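Local coordinates for protein putative alcohol dehydrogenase (Sinorhizobium meliloti, PDB 4J6F) that probably acts as an NAD(P)-dependent alcohol dehydrogenase or related oxidoreductase of the medium-chain dehydrogenase/reductase family, at residues 79-84 with 367-372. Residues are numbered along the deposited sequence; the frame is centred on the assembly and turned at random.
Sequences WVREGA and DFMAKN
Arg81 and Glu82, in the last turn of helix 75-82, face Met369, in the last turn of helix 361-370, and each helix runs out at a residue with positive phi, Gly83 and Lys371 respectively. At Gly83 the backbone closes in a Schellman motif, with Ala84 N bonded to Trp79 O at 2.9 Å. Met369, a selenomethionine, carries the whole contact from its side through one methyl group. Its chain bends at the last torsion (chi3 114°), and CE sits 3.3 Å from Glu82 OE2 and 3.7 Å from Arg81 NH2. The methyl meets the guanidinium at its edge, near the plane, instead of lying over a face. Glu82 reaches out on a chain extended beyond CG; its OE2 also makes a long salt bridge to Arg81 NH2 (3.7 Å), and CE lies against both of these groups. The guanidinium is also held by the carbonyl of Gly43, which accepts from NE, and weakly by Gln365 through NH1. Only 91 Å² is buried, in plain packing between the two helix ends. Beside it, Phe368 and Met369 pack on Val78 of helix 75-82, Lys371 NZ hydrogen-bonds to Asn75 OD1 at the start of that helix, and Asp367 OD2 is hydrogen-bonded to Tyr356 OH of strand 352-357.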
loop_
_atom_site.group_PDB
_atom_site.type_symbol
_atom_site.label_atom_id
_atom_site.label_comp_id
_atom_site.label_asym_id
_atom_site.label_seq_id
_atom_site.Cartn_x
_atom_site.Cartn_y
_atom_site.Cartn_z
ATOM N N TRP A 79 13.348 -3.624 -20.512
ATOM C CA TRP A 79 13.290 -4.632 -19.459
ATOM C C TRP A 79 12.855 -6.013 -19.933
ATOM O O TRP A 79 13.395 -7.013 -19.462
ATOM C CB TRP A 79 12.457 -4.155 -18.273
ATOM C CG TRP A 79 13.132 -3.041 -17.514
ATOM C CD1 TRP A 79 14.495 -2.883 -17.272
ATOM C CD2 TRP A 79 12.493 -1.942 -16.882
ATOM N NE1 TRP A 79 14.720 -1.737 -16.537
ATOM C CE2 TRP A 79 13.507 -1.147 -16.280
ATOM C CE3 TRP A 79 11.164 -1.547 -16.761
ATOM C CZ2 TRP A 79 13.217 0.018 -15.571
ATOM C CZ3 TRP A 79 10.873 -0.379 -16.051
ATOM C CH2 TRP A 79 11.896 0.386 -15.462
ATOM N N VAL A 80 11.918 -6.085 -20.875
ATOM C CA VAL A 80 11.545 -7.385 -21.428
ATOM C C VAL A 80 12.750 -8.009 -22.133
ATOM O O VAL A 80 13.025 -9.187 -21.961
ATOM C CB VAL A 80 10.331 -7.297 -22.369
ATOM C CG1 VAL A 80 10.184 -8.554 -23.206
ATOM C CG2 VAL A 80 9.064 -7.055 -21.573
ATOM N N ARG A 81 13.485 -7.211 -22.902
ATOM C CA ARG A 81 14.630 -7.721 -23.642
ATOM C C ARG A 81 15.696 -8.209 -22.685
ATOM O O ARG A 81 16.227 -9.298 -22.861
ATOM C CB ARG A 81 15.192 -6.643 -24.554
ATOM C CG ARG A 81 16.292 -7.094 -25.501
ATOM C CD ARG A 81 17.030 -5.877 -26.032
ATOM N NE ARG A 81 17.973 -5.417 -25.020
ATOM C CZ ARG A 81 18.222 -4.146 -24.720
ATOM N NH1 ARG A 81 17.607 -3.165 -25.357
ATOM N NH2 ARG A 81 19.101 -3.857 -23.769
ATOM N N GLU A 82 15.998 -7.418 -21.658
ATOM C CA GLU A 82 16.984 -7.820 -20.641
ATOM C C GLU A 82 16.504 -8.963 -19.742
ATOM O O GLU A 82 17.326 -9.667 -19.171
ATOM C CB GLU A 82 17.404 -6.629 -19.783
ATOM C CG GLU A 82 17.915 -5.472 -20.614
ATOM C CD GLU A 82 18.403 -4.298 -19.787
ATOM O OE1 GLU A 82 17.678 -3.871 -18.868
ATOM O OE2 GLU A 82 19.516 -3.796 -20.067
ATOM N N GLY A 83 15.186 -9.155 -19.630
ATOM C CA GLY A 83 14.617 -10.128 -18.699
ATOM C C GLY A 83 14.771 -9.607 -17.280
ATOM O O GLY A 83 14.967 -10.366 -16.324
ATOM N N ALA A 84 14.661 -8.297 -17.133
ATOM C CA ALA A 84 15.020 -7.659 -15.892
ATOM C C ALA A 84 13.899 -7.539 -14.865
ATOM O O ALA A 84 13.963 -6.661 -14.005
ATOM C CB ALA A 84 15.595 -6.296 -16.185
ATOM N N ASP A 367 19.871 5.830 -27.307
ATOM C CA ASP A 367 19.367 7.129 -26.900
ATOM C C ASP A 367 18.258 7.000 -25.881
ATOM O O ASP A 367 18.205 7.768 -24.926
ATOM C CB ASP A 367 18.902 7.911 -28.112
ATOM C CG ASP A 367 20.057 8.458 -28.910
ATOM O OD1 ASP A 367 21.223 8.100 -28.604
ATOM O OD2 ASP A 367 19.804 9.246 -29.845
ATOM N N PHE A 368 17.389 6.011 -26.062
ATOM C CA PHE A 368 16.299 5.792 -25.118
ATOM C C PHE A 368 16.796 5.497 -23.709
ATOM O O PHE A 368 16.245 6.006 -22.739
ATOM C CB PHE A 368 15.402 4.661 -25.563
ATOM C CG PHE A 368 14.266 4.414 -24.627
ATOM C CD1 PHE A 368 13.163 5.255 -24.624
ATOM C CD2 PHE A 368 14.306 3.357 -23.728
ATOM C CE1 PHE A 368 12.114 5.044 -23.754
ATOM C CE2 PHE A 368 13.262 3.135 -22.850
ATOM C CZ PHE A 368 12.164 3.984 -22.864
HETATM N N MSE A 369 17.836 4.673 -23.605
HETATM C CA MSE A 369 18.355 4.255 -22.316
HETATM C C MSE A 369 19.097 5.385 -21.663
HETATM O O MSE A 369 19.137 5.465 -20.443
HETATM C CB MSE A 369 19.262 3.049 -22.486
HETATM C CG MSE A 369 18.499 1.726 -22.593
HETATM SE SE MSE A 369 19.683 0.288 -23.277
HETATM C CE MSE A 369 19.756 -0.886 -21.704
ATOM N N ALA A 370 19.690 6.279 -22.446
ATOM C CA ALA A 370 20.471 7.375 -21.853
ATOM C C ALA A 370 19.578 8.394 -21.146
ATOM O O ALA A 370 19.976 8.966 -20.131
ATOM C CB ALA A 370 21.377 8.049 -22.880
ATOM N N LYS A 371 18.373 8.609 -21.681
ATOM C CA LYS A 371 17.408 9.558 -21.112
ATOM C C LYS A 371 17.877 11.014 -21.083
ATOM O O LYS A 371 17.458 11.773 -20.198
ATOM C CB LYS A 371 17.001 9.148 -19.698
ATOM C CG LYS A 371 16.593 7.700 -19.543
ATOM C CD LYS A 371 15.156 7.482 -19.931
ATOM C CE LYS A 371 14.680 6.163 -19.366
ATOM N NZ LYS A 371 13.811 5.441 -20.338
ATOM N N ASN A 372 18.737 11.405 -22.025
ATOM C CA ASN A 372 19.092 12.816 -22.202
ATOM C C ASN A 372 18.145 13.481 -23.172
ATOM O O ASN A 372 18.562 13.988 -24.224
ATOM C CB ASN A 372 20.530 12.969 -22.660
ATOM C CG ASN A 372 21.500 12.361 -21.681
ATOM O OD1 ASN A 372 21.401 12.582 -20.475
ATOM N ND2 ASN A 372 22.431 11.570 -22.188
#